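Local atomic coordinates of protein F2 like fibronectin-binding protein (Streptococcus pneumoniae, PDB entry 5A0N), a protein that probably serves as a cell-surface adhesin whose N-terminal domain carries an internal thioester for covalent attachment to host molecules. Residues A[19-24]-A[62-67]; A[36-41]-A[138-143]; A[121-126]-A[180-185]; A[125-130]-A[173-178]. One frame throughout, in Å; residues are numbered along the deposited sequence.

Interaction 1: residues A[19-24]-A[62-67]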
# COMPACT_ATOMS: atom_id res chain seq x y z
N TYR A 19 -7.99 1.48 -14.07
CA TYR A 19 -7.08 2.33 -13.31
C TYR A 19 -5.65 1.87 -13.50
O TYR A 19 -5.40 0.67 -13.71
CB TYR A 19 -7.44 2.28 -11.81
CG TYR A 19 -8.85 2.79 -11.53
CD1 TYR A 19 -9.94 1.94 -11.65
CD2 TYR A 19 -9.11 4.12 -11.20
CE1 TYR A 19 -11.23 2.37 -11.48
CE2 TYR A 19 -10.40 4.57 -10.98
CZ TYR A 19 -11.46 3.70 -11.14
OH TYR A 19 -12.72 4.23 -10.98
N TYR A 20 -4.72 2.82 -13.40
CA TYR A 20 -3.29 2.58 -13.48
C TYR A 20 -2.67 2.98 -12.14
O TYR A 20 -3.30 3.68 -11.35
CB TYR A 20 -2.62 3.40 -14.58
CG TYR A 20 -3.25 3.33 -15.95
CD1 TYR A 20 -3.85 2.17 -16.45
CD2 TYR A 20 -3.22 4.42 -16.78
CE1 TYR A 20 -4.34 2.10 -17.74
CE2 TYR A 20 -3.71 4.39 -18.05
CZ TYR A 20 -4.28 3.23 -18.55
OH TYR A 20 -4.79 3.18 -19.82
N SER A 21 -1.43 2.56 -11.90
CA SER A 21 -0.70 3.03 -10.73
C SER A 21 0.67 3.58 -11.12
O SER A 21 1.36 3.09 -12.03
CB SER A 21 -0.53 1.93 -9.70
OG SER A 21 0.22 2.36 -8.58
N LEU A 22 1.08 4.61 -10.38
CA LEU A 22 2.39 5.22 -10.54
C LEU A 22 3.50 4.35 -9.97
O LEU A 22 4.69 4.61 -10.22
CB LEU A 22 2.42 6.60 -9.90
CG LEU A 22 1.36 7.58 -10.40
CD1 LEU A 22 1.57 8.95 -9.79
CD2 LEU A 22 1.32 7.68 -11.94
N GLY A 23 3.16 3.31 -9.21
CA GLY A 23 4.14 2.39 -8.72
C GLY A 23 4.70 2.71 -7.37
O GLY A 23 4.33 3.71 -6.75
N GLN A 24 5.62 1.86 -6.93
CA GLN A 24 6.31 2.05 -5.65
C GLN A 24 7.55 2.91 -5.95
O GLN A 24 7.43 4.15 -5.95
CB GLN A 24 6.59 0.72 -4.96
CG GLN A 24 7.10 0.97 -3.55
CD GLN A 24 7.56 -0.25 -2.79
OE1 GLN A 24 7.80 -1.31 -3.37
NE2 GLN A 24 7.64 -0.10 -1.46
N ARG A 62 4.10 -9.22 -10.14
CA ARG A 62 4.60 -8.04 -10.85
C ARG A 62 4.04 -6.78 -10.21
O ARG A 62 2.92 -6.77 -9.68
CB ARG A 62 4.20 -8.10 -12.34
CG ARG A 62 4.78 -9.27 -13.09
CD ARG A 62 4.29 -9.36 -14.52
NE ARG A 62 4.73 -8.22 -15.31
CZ ARG A 62 4.24 -7.90 -16.49
NH1 ARG A 62 3.32 -8.69 -17.05
NH2 ARG A 62 4.66 -6.78 -17.09
N PHE A 63 4.84 -5.72 -10.22
CA PHE A 63 4.43 -4.43 -9.65
C PHE A 63 4.03 -3.50 -10.78
O PHE A 63 4.66 -3.50 -11.85
CB PHE A 63 5.57 -3.78 -8.87
CG PHE A 63 5.85 -4.37 -7.50
CD1 PHE A 63 5.51 -5.68 -7.14
CD2 PHE A 63 6.49 -3.59 -6.56
CE1 PHE A 63 5.83 -6.15 -5.89
CE2 PHE A 63 6.81 -4.07 -5.33
CZ PHE A 63 6.51 -5.36 -5.01
N PRO A 64 3.03 -2.66 -10.54
CA PRO A 64 2.55 -1.76 -11.60
C PRO A 64 3.40 -0.51 -11.75
O PRO A 64 4.10 -0.10 -10.82
CB PRO A 64 1.14 -1.41 -11.13
CG PRO A 64 1.30 -1.40 -9.63
CD PRO A 64 2.21 -2.56 -9.33
N SER A 65 3.31 0.09 -12.93
CA SER A 65 4.04 1.33 -13.18
C SER A 65 3.37 2.08 -14.33
O SER A 65 2.45 1.58 -14.97
CB SER A 65 5.50 1.02 -13.52
OG SER A 65 5.61 0.22 -14.70
N PHE A 66 3.85 3.29 -14.54
CA PHE A 66 3.27 4.21 -15.53
C PHE A 66 4.38 5.05 -16.16
O PHE A 66 4.20 6.24 -16.44
CB PHE A 66 2.20 5.07 -14.88
CG PHE A 66 1.30 5.81 -15.85
CD1 PHE A 66 0.59 5.14 -16.83
CD2 PHE A 66 1.13 7.18 -15.75
CE1 PHE A 66 -0.25 5.80 -17.70
CE2 PHE A 66 0.27 7.86 -16.62
CZ PHE A 66 -0.41 7.16 -17.60
N THR A 67 5.52 4.44 -16.41
CA THR A 67 6.64 5.18 -16.98
C THR A 67 6.33 5.65 -18.41
O THR A 67 5.83 4.87 -19.21
CB THR A 67 7.90 4.30 -16.95
OG1 THR A 67 8.12 3.81 -15.61
CG2 THR A 67 9.10 5.07 -17.44
O HOH W 1 -0.30 0.98 -13.98
O HOH W 2 5.51 4.96 -12.93
O HOH W 3 5.99 -0.36 -8.75
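Gly-23 and Ser-65 have the closest CA atoms across the contact, 4.6 Å apart, where residues 20-24 and 63-66 run in directions 118° apart. No direct hydrogen bond joins them; water does the bridging. One water accepts from Phe-66 N and donates to Leu-22 O, another accepts from Gln-24 N and donates to Pro-64 O, and a third accepts from Ser-21 N and lies within bonding distance of Ser-65 O. Between the waters the chains touch directly, Gly-23 CA resting 3.3 Å from Pro-64 O. The Phe-66 side chain carries most of the apolar contact. Its CE1 meets Tyr-20 CD2 at 3.4 Å, the two rings oblique with planes at 31°, while its CD2 meets Leu-22 CD2 at 3.8 Å. Pro-64 CG lies 3.8 Å from Ser-21 CB. Ser-21 OG closes an ST turn by accepting from Gly-23 N (3.2 Å) and also bonds Thr-40 O. Gln-24, extended beyond CG, brings OE1 to the edge of the Phe-63 ring, 3.5 Å from CE2; its NE2 binds Tyr-36 OH, and a buffer molecule, MES, lies nearby. The 62-67 loop is thus fastened beside strand 19-21 by apolar side chains and water-relayed backbone polarity, not as an added sheet strand.

Interaction 2: residues A[36-41]-A[138-143]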
# COMPACT_ATOMS: atom_id res chain seq x y z
N TYR A 36 9.80 7.64 -5.36
CA TYR A 36 8.89 6.84 -4.54
C TYR A 36 7.50 7.44 -4.70
O TYR A 36 7.27 8.58 -4.30
CB TYR A 36 9.35 6.83 -3.07
CG TYR A 36 8.64 5.73 -2.30
CD1 TYR A 36 7.33 5.87 -1.89
CD2 TYR A 36 9.26 4.55 -2.03
CE1 TYR A 36 6.65 4.84 -1.25
CE2 TYR A 36 8.59 3.52 -1.40
CZ TYR A 36 7.29 3.65 -1.02
OH TYR A 36 6.64 2.59 -0.40
N ASN A 37 6.57 6.67 -5.28
CA ASN A 37 5.31 7.21 -5.77
C ASN A 37 4.07 6.76 -5.01
O ASN A 37 2.96 7.04 -5.42
CB ASN A 37 5.12 6.94 -7.26
CG ASN A 37 6.35 7.34 -8.05
OD1 ASN A 37 6.96 8.39 -7.77
ND2 ASN A 37 6.72 6.54 -9.01
N ASN A 38 4.26 6.04 -3.88
CA ASN A 38 3.18 5.69 -2.95
C ASN A 38 2.10 4.82 -3.55
O ASN A 38 1.01 4.72 -3.00
CB ASN A 38 2.59 6.92 -2.32
CG ASN A 38 3.50 7.57 -1.30
OD1 ASN A 38 4.57 7.09 -0.96
ND2 ASN A 38 3.03 8.68 -0.75
N LEU A 39 2.38 4.20 -4.69
CA LEU A 39 1.38 3.41 -5.42
C LEU A 39 0.11 4.20 -5.69
O LEU A 39 -0.97 3.64 -5.78
CB LEU A 39 1.14 2.05 -4.77
CG LEU A 39 2.30 1.07 -4.91
CD1 LEU A 39 2.32 0.03 -3.76
CD2 LEU A 39 2.30 0.38 -6.28
N THR A 40 0.27 5.51 -5.89
CA THR A 40 -0.87 6.33 -6.29
C THR A 40 -1.61 5.67 -7.44
O THR A 40 -0.99 5.21 -8.40
CB THR A 40 -0.40 7.73 -6.71
OG1 THR A 40 0.26 8.34 -5.59
CG2 THR A 40 -1.50 8.61 -7.21
N VAL A 41 -2.94 5.69 -7.38
CA VAL A 41 -3.78 5.09 -8.41
C VAL A 41 -4.48 6.23 -9.14
O VAL A 41 -4.97 7.19 -8.51
CB VAL A 41 -4.79 4.09 -7.82
CG1 VAL A 41 -5.55 3.42 -8.93
CG2 VAL A 41 -4.06 3.05 -6.95
N TYR A 138 8.57 8.03 3.08
CA TYR A 138 9.38 7.10 3.88
C TYR A 138 8.50 6.28 4.87
O TYR A 138 8.79 5.13 5.13
CB TYR A 138 10.52 7.82 4.62
CG TYR A 138 11.70 8.17 3.72
CD1 TYR A 138 11.63 9.19 2.78
CD2 TYR A 138 12.88 7.47 3.79
CE1 TYR A 138 12.69 9.49 1.98
CE2 TYR A 138 13.95 7.79 2.97
CZ TYR A 138 13.84 8.79 2.08
OH TYR A 138 14.91 9.10 1.27
N PHE A 139 7.42 6.88 5.37
CA PHE A 139 6.49 6.12 6.23
C PHE A 139 5.66 5.16 5.39
O PHE A 139 5.35 4.06 5.83
CB PHE A 139 5.59 7.06 7.03
CG PHE A 139 4.78 6.39 8.12
CD1 PHE A 139 5.36 5.51 9.03
CD2 PHE A 139 3.43 6.69 8.28
CE1 PHE A 139 4.62 4.95 10.05
CE2 PHE A 139 2.70 6.12 9.31
CZ PHE A 139 3.30 5.27 10.19
N HIS A 140 5.27 5.57 4.17
CA HIS A 140 4.58 4.63 3.27
C HIS A 140 5.42 3.36 3.13
O HIS A 140 4.91 2.25 3.22
CB HIS A 140 4.33 5.27 1.90
CG HIS A 140 3.55 4.38 0.99
ND1 HIS A 140 4.12 3.34 0.29
CD2 HIS A 140 2.23 4.38 0.68
CE1 HIS A 140 3.18 2.74 -0.41
NE2 HIS A 140 2.02 3.33 -0.19
N GLN A 141 6.72 3.54 2.89
CA GLN A 141 7.57 2.40 2.60
C GLN A 141 7.64 1.44 3.80
O GLN A 141 7.58 0.23 3.60
CB GLN A 141 8.96 2.87 2.20
CG GLN A 141 9.87 1.75 1.77
CD GLN A 141 11.21 2.22 1.29
OE1 GLN A 141 11.79 3.14 1.85
NE2 GLN A 141 11.68 1.63 0.18
N VAL A 142 7.80 1.94 5.04
CA VAL A 142 7.84 0.99 6.17
C VAL A 142 6.50 0.33 6.43
O VAL A 142 6.45 -0.86 6.75
CB VAL A 142 8.43 1.57 7.48
CG1 VAL A 142 9.92 1.78 7.31
CG2 VAL A 142 7.71 2.84 7.93
N ILE A 143 5.41 1.07 6.28
CA ILE A 143 4.09 0.46 6.37
C ILE A 143 3.96 -0.65 5.31
O ILE A 143 3.45 -1.75 5.61
CB ILE A 143 2.97 1.51 6.23
CG1 ILE A 143 2.95 2.43 7.45
CG2 ILE A 143 1.64 0.84 5.98
CD1 ILE A 143 2.34 1.82 8.72
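Tyr-36 OH and His-140 ND1 share a hydrogen bond of 2.7 Å, the phenol oxygen lying in the imidazole plane at its edge. With CG of His-140 trans to the backbone N (chi1 -176°), the ring reaches out from helix 132-152 into the loop that follows strand 35-36. There the packing is tight. Asn-38 CA sits over one imidazole face in a CH-pi contact, 3.8 Å from the ring centroid and 10° off its normal. The Asn-38 amide runs past the imidazole in the opposite sense with the planes only 17° apart, and its OD1 stops 3.4 Å from His-140 CB, buried with no hydrogen-bonding partner. Leu-39 CD1 approaches His-140 CE1 at the ring edge more distantly, at 4.4 Å. Gln-141 makes the looser side: partly exposed, its extended chain crosses beside the Tyr-36 ring, CB 3.7 Å from CE2, and its OE1 turns to Gln-172 instead. His-140 in turn gives NE2 to Ala-54 O, stacks on Phe-55 of strand 55-56 and meets Tyr-116 of helix 105-118 edge-to-face, which sets this contact where the helical insertion borders the short strands.

Interaction 3: residues A[121-126]-A[180-185]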
# COMPACT_ATOMS: atom_id res chain seq x y z
N THR A 121 -1.46 6.75 16.66
CA THR A 121 -0.49 6.76 17.77
C THR A 121 0.67 7.73 17.52
O THR A 121 1.66 7.72 18.24
CB THR A 121 0.03 5.35 18.10
OG1 THR A 121 0.79 4.85 17.00
CG2 THR A 121 -1.14 4.40 18.42
N ASP A 122 0.54 8.60 16.51
CA ASP A 122 1.52 9.68 16.30
C ASP A 122 2.95 9.13 16.12
O ASP A 122 3.92 9.63 16.70
CB ASP A 122 1.45 10.73 17.41
CG ASP A 122 0.44 11.79 17.12
OD1 ASP A 122 0.40 12.26 15.97
OD2 ASP A 122 -0.30 12.15 18.05
N ILE A 123 3.07 8.15 15.25
CA ILE A 123 4.37 7.62 14.88
C ILE A 123 5.17 8.65 14.11
O ILE A 123 6.38 8.79 14.30
CB ILE A 123 4.22 6.31 14.10
CG1 ILE A 123 3.58 5.26 15.02
CG2 ILE A 123 5.55 5.84 13.53
CD1 ILE A 123 3.19 3.98 14.33
N VAL A 124 4.51 9.33 13.16
CA VAL A 124 5.26 10.27 12.32
C VAL A 124 5.89 11.40 13.13
O VAL A 124 7.07 11.71 12.95
CB VAL A 124 4.39 10.79 11.18
CG1 VAL A 124 5.10 11.94 10.44
CG2 VAL A 124 4.08 9.67 10.21
N LYS A 125 5.14 12.00 14.06
CA LYS A 125 5.73 13.04 14.91
C LYS A 125 6.94 12.52 15.67
O LYS A 125 7.95 13.21 15.80
CB LYS A 125 4.74 13.52 15.97
CG LYS A 125 3.69 14.51 15.53
CD LYS A 125 2.95 15.06 16.74
N ARG A 126 6.86 11.30 16.18
CA ARG A 126 7.98 10.76 16.96
C ARG A 126 9.19 10.41 16.11
O ARG A 126 10.31 10.51 16.58
CB ARG A 126 7.49 9.54 17.77
CG ARG A 126 6.52 9.93 18.87
CD ARG A 126 6.11 8.74 19.68
NE ARG A 126 5.16 7.89 18.97
CZ ARG A 126 4.98 6.59 19.16
NH1 ARG A 126 5.75 5.87 19.98
NH2 ARG A 126 4.01 6.02 18.50
N ARG A 180 5.46 -1.74 15.23
CA ARG A 180 5.38 -3.08 15.83
C ARG A 180 4.86 -3.04 17.25
O ARG A 180 4.17 -3.97 17.69
CB ARG A 180 6.73 -3.76 15.78
CG ARG A 180 7.03 -4.19 14.35
CD ARG A 180 8.39 -4.82 14.13
NE ARG A 180 8.44 -5.30 12.75
CZ ARG A 180 9.52 -5.62 12.08
NH1 ARG A 180 10.71 -5.56 12.64
NH2 ARG A 180 9.40 -6.00 10.82
N THR A 181 5.15 -1.97 17.99
CA THR A 181 4.63 -1.80 19.35
C THR A 181 3.16 -1.42 19.35
O THR A 181 2.41 -1.85 20.23
CB THR A 181 5.47 -0.73 20.06
OG1 THR A 181 6.84 -1.12 20.06
CG2 THR A 181 5.04 -0.50 21.45
N ASP A 182 2.74 -0.62 18.37
CA ASP A 182 1.45 0.06 18.42
C ASP A 182 0.33 -0.59 17.63
O ASP A 182 -0.83 -0.19 17.75
CB ASP A 182 1.57 1.50 17.91
CG ASP A 182 2.45 2.39 18.76
OD1 ASP A 182 2.92 1.93 19.84
OD2 ASP A 182 2.67 3.55 18.34
N LEU A 183 0.66 -1.60 16.84
CA LEU A 183 -0.26 -2.17 15.85
C LEU A 183 -1.67 -2.49 16.38
O LEU A 183 -2.66 -2.22 15.71
CB LEU A 183 0.33 -3.48 15.28
CG LEU A 183 -0.47 -4.24 14.23
CD1 LEU A 183 -0.81 -3.35 13.04
CD2 LEU A 183 0.27 -5.45 13.75
N TYR A 184 -1.73 -3.08 17.57
CA TYR A 184 -2.98 -3.56 18.13
C TYR A 184 -3.53 -2.61 19.19
O TYR A 184 -4.59 -2.86 19.76
CB TYR A 184 -2.74 -4.96 18.70
CG TYR A 184 -2.23 -5.95 17.67
CD1 TYR A 184 -3.02 -6.30 16.58
CD2 TYR A 184 -0.96 -6.53 17.77
CE1 TYR A 184 -2.58 -7.21 15.63
CE2 TYR A 184 -0.51 -7.43 16.80
CZ TYR A 184 -1.33 -7.77 15.73
OH TYR A 184 -0.93 -8.68 14.77
N ASN A 185 -2.87 -1.47 19.41
CA ASN A 185 -3.21 -0.59 20.55
C ASN A 185 -4.08 0.62 20.13
O ASN A 185 -3.80 1.77 20.49
CB ASN A 185 -1.92 -0.16 21.29
CG ASN A 185 -1.29 -1.30 22.09
OD1 ASN A 185 -1.98 -2.21 22.51
ND2 ASN A 185 0.02 -1.23 22.33
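Asp-182 OD2 takes two hydrogen bonds from the segment 121-126. Thr-121 OG1 donates over 2.6 Å, arriving on the anti side of the carboxylate and 29° out of its plane. Arg-126 NH2 donates over 2.8 Å in a salt bridge, meeting OD2 nearly end-on to the C-O bond, with the guanidinium and carboxylate planes only 20° apart. OG1 of Thr-121 occupies the cleft between its own backbone N and carbonyl carbon (chi1 65°), the position from which it faces the aspartate. The arginine is steadied from its own side as well: NE bonds Asp-122 O at 3.1 Å, and NH2 bonds Thr-121 O at 2.9 Å, both from above the carbonyl planes. These two carbonyl bonds fix the guanidinium, while the two donors converging on OD2 would favour the ionised form of Asp-182.

The site joins two helix ends of the helical region. Asp-122 holds the N-cap position of helix 123-128, but its side chain makes no capping bond; Asp-119 instead bonds the backbone N atoms of Ile-123 and Val-124. On the other side, Asp-182 begins a type I beta turn closed by Asn-185 N to Asp-182 O at 2.9 Å, at the C-terminal end of helix 170-182.

Beyond the polar centre, Thr-121 CG2 lies 4.0 Å from Asp-182 CB. Ile-123 CG1 comes from the opposite direction to within 3.8 Å of Asp-182 OD2, and the rest of this isoleucine packs inward on Met-115 of helix 105-118, Phe-139 of helix 132-152 and Ile-179 of helix 170-182.

Interaction 4: residues A[125-130]-A[173-178]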
# COMPACT_ATOMS: atom_id res chain seq x y z
N LYS A 125 5.14 12.00 14.06
CA LYS A 125 5.73 13.04 14.91
C LYS A 125 6.94 12.52 15.67
O LYS A 125 7.95 13.21 15.80
CB LYS A 125 4.74 13.52 15.97
CG LYS A 125 3.69 14.51 15.53
CD LYS A 125 2.95 15.06 16.74
N ARG A 126 6.86 11.30 16.18
CA ARG A 126 7.98 10.76 16.96
C ARG A 126 9.19 10.41 16.11
O ARG A 126 10.31 10.51 16.58
CB ARG A 126 7.49 9.54 17.77
CG ARG A 126 6.52 9.93 18.87
CD ARG A 126 6.11 8.74 19.68
NE ARG A 126 5.16 7.89 18.97
CZ ARG A 126 4.98 6.59 19.16
NH1 ARG A 126 5.75 5.87 19.98
NH2 ARG A 126 4.01 6.02 18.50
N ALA A 127 8.96 9.93 14.88
CA ALA A 127 10.07 9.46 14.03
C ALA A 127 10.66 10.54 13.13
O ALA A 127 11.89 10.54 12.93
CB ALA A 127 9.60 8.27 13.19
N TRP A 128 9.80 11.38 12.58
CA TRP A 128 10.21 12.44 11.62
C TRP A 128 10.00 13.85 12.16
O TRP A 128 10.43 14.80 11.51
CB TRP A 128 9.51 12.30 10.24
CG TRP A 128 10.02 11.18 9.44
CD1 TRP A 128 11.11 11.19 8.62
CD2 TRP A 128 9.47 9.85 9.37
NE1 TRP A 128 11.29 9.94 8.06
CE2 TRP A 128 10.30 9.10 8.52
CE3 TRP A 128 8.38 9.23 9.95
CZ2 TRP A 128 10.06 7.76 8.25
CZ3 TRP A 128 8.15 7.90 9.68
CH2 TRP A 128 8.98 7.18 8.86
N GLY A 129 9.34 14.02 13.29
CA GLY A 129 9.09 15.36 13.83
C GLY A 129 8.17 16.08 12.86
O GLY A 129 7.09 15.58 12.51
N THR A 130 8.60 17.26 12.46
CA THR A 130 7.83 18.14 11.58
C THR A 130 8.11 17.90 10.10
O THR A 130 7.53 18.58 9.26
CB THR A 130 8.10 19.64 11.89
OG1 THR A 130 9.49 19.94 11.70
CG2 THR A 130 7.71 19.96 13.32
N LYS A 173 13.73 3.13 10.64
CA LYS A 173 13.98 2.07 11.60
C LYS A 173 13.21 2.34 12.90
O LYS A 173 12.58 1.44 13.48
CB LYS A 173 15.46 1.89 11.85
CG LYS A 173 16.20 1.39 10.62
CD LYS A 173 17.70 1.35 10.85
CE LYS A 173 18.45 0.93 9.60
NZ LYS A 173 19.91 1.05 9.80
N LYS A 174 13.22 3.59 13.37
CA LYS A 174 12.47 3.97 14.57
C LYS A 174 10.98 3.77 14.32
O LYS A 174 10.26 3.22 15.17
CB LYS A 174 12.76 5.40 14.98
CG LYS A 174 14.22 5.66 15.33
CD LYS A 174 14.46 7.11 15.72
CE LYS A 174 15.91 7.28 16.16
NZ LYS A 174 16.32 8.70 16.24
N ALA A 175 10.48 4.23 13.18
CA ALA A 175 9.07 4.09 12.87
C ALA A 175 8.65 2.63 12.85
O ALA A 175 7.53 2.31 13.30
CB ALA A 175 8.75 4.73 11.53
N LEU A 176 9.47 1.75 12.32
CA LEU A 176 9.12 0.32 12.27
C LEU A 176 8.94 -0.25 13.69
O LEU A 176 8.04 -1.05 13.92
CB LEU A 176 10.18 -0.44 11.49
CG LEU A 176 9.91 -1.92 11.25
CD1 LEU A 176 8.58 -2.15 10.58
CD2 LEU A 176 11.09 -2.50 10.48
N GLU A 177 9.78 0.17 14.61
CA GLU A 177 9.66 -0.28 15.99
C GLU A 177 8.37 0.24 16.62
O GLU A 177 7.73 -0.45 17.43
CB GLU A 177 10.88 0.13 16.80
CG GLU A 177 12.11 -0.57 16.28
CD GLU A 177 13.41 -0.06 16.81
OE1 GLU A 177 13.43 0.58 17.82
OE2 GLU A 177 14.45 -0.32 16.18
N MET A 178 8.01 1.48 16.30
CA MET A 178 6.75 2.03 16.80
C MET A 178 5.54 1.32 16.20
O MET A 178 4.60 0.99 16.91
CB MET A 178 6.68 3.53 16.58
CG MET A 178 7.77 4.29 17.32
SD MET A 178 7.84 6.02 16.74
CE MET A 178 9.47 6.52 17.14
O HOH W 4 13.96 10.38 14.51
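Ala-127 and Ala-175 let helices 123-128 and 170-182 come close, their CA atoms 5.6 Å apart. This is helix-helix packing through small side chains within the helical insertion domain, and no direct hydrogen bond crosses it. The two methyl groups meet at 4.0 Å, CB of Ala-127 to CB of Ala-175. Trp-128 flanks them: its CB does not head for the other helix, but the indole swings back so that CH2 lies 3.6 Å from Ala-175 CB, while the same ring rests on Ala-135 and Tyr-138 of helix 132-152. On the other flank Met-178, its CG trans to the carbonyl carbon (chi1 -62°) and its chain extended beyond, runs antiparallel to the Arg-126 side chain. The sulfur SD lies over the middle of one guanidinium face, 3.7 Å above the plane, and CE rests against the aliphatic part, 3.7 Å from Arg-126 CB. That face is thus covered by thioether while the guanidinium edge engages Asp-182. Gly-129, with a positive phi of 66°, leaves the helical conformation. Near the solvent edge, one water donates to Ala-127 O at 2.6 Å and accepts only weakly from Lys-174 NZ at 3.4 Å.

Interaction 1 and the 36-41 loop of interaction 2 are neighbours in the strand-bearing part; the two contacts, centres about 12 Å apart, touch through probable backbone hydrogen bonds of Gly-23 and Gln-24 to Leu-39 and Asn-37. Interactions 3 and 4 share helices 123-128 and 170-182, with centres about 8 Å apart, on the opposite side of the chain's centre from interaction 1; the centres of 1 and 3 are about 29 Å apart. Interaction 2 links the groups through Phe-139, which packs on Ile-123, Val-124 and Trp-128. Along the chain interaction 1 closes before 3 and 4 open, whereas interaction 2 crosses all three. Helix 132-152, itself part of the helical insertion, thus contacts both regions of this thioester domain.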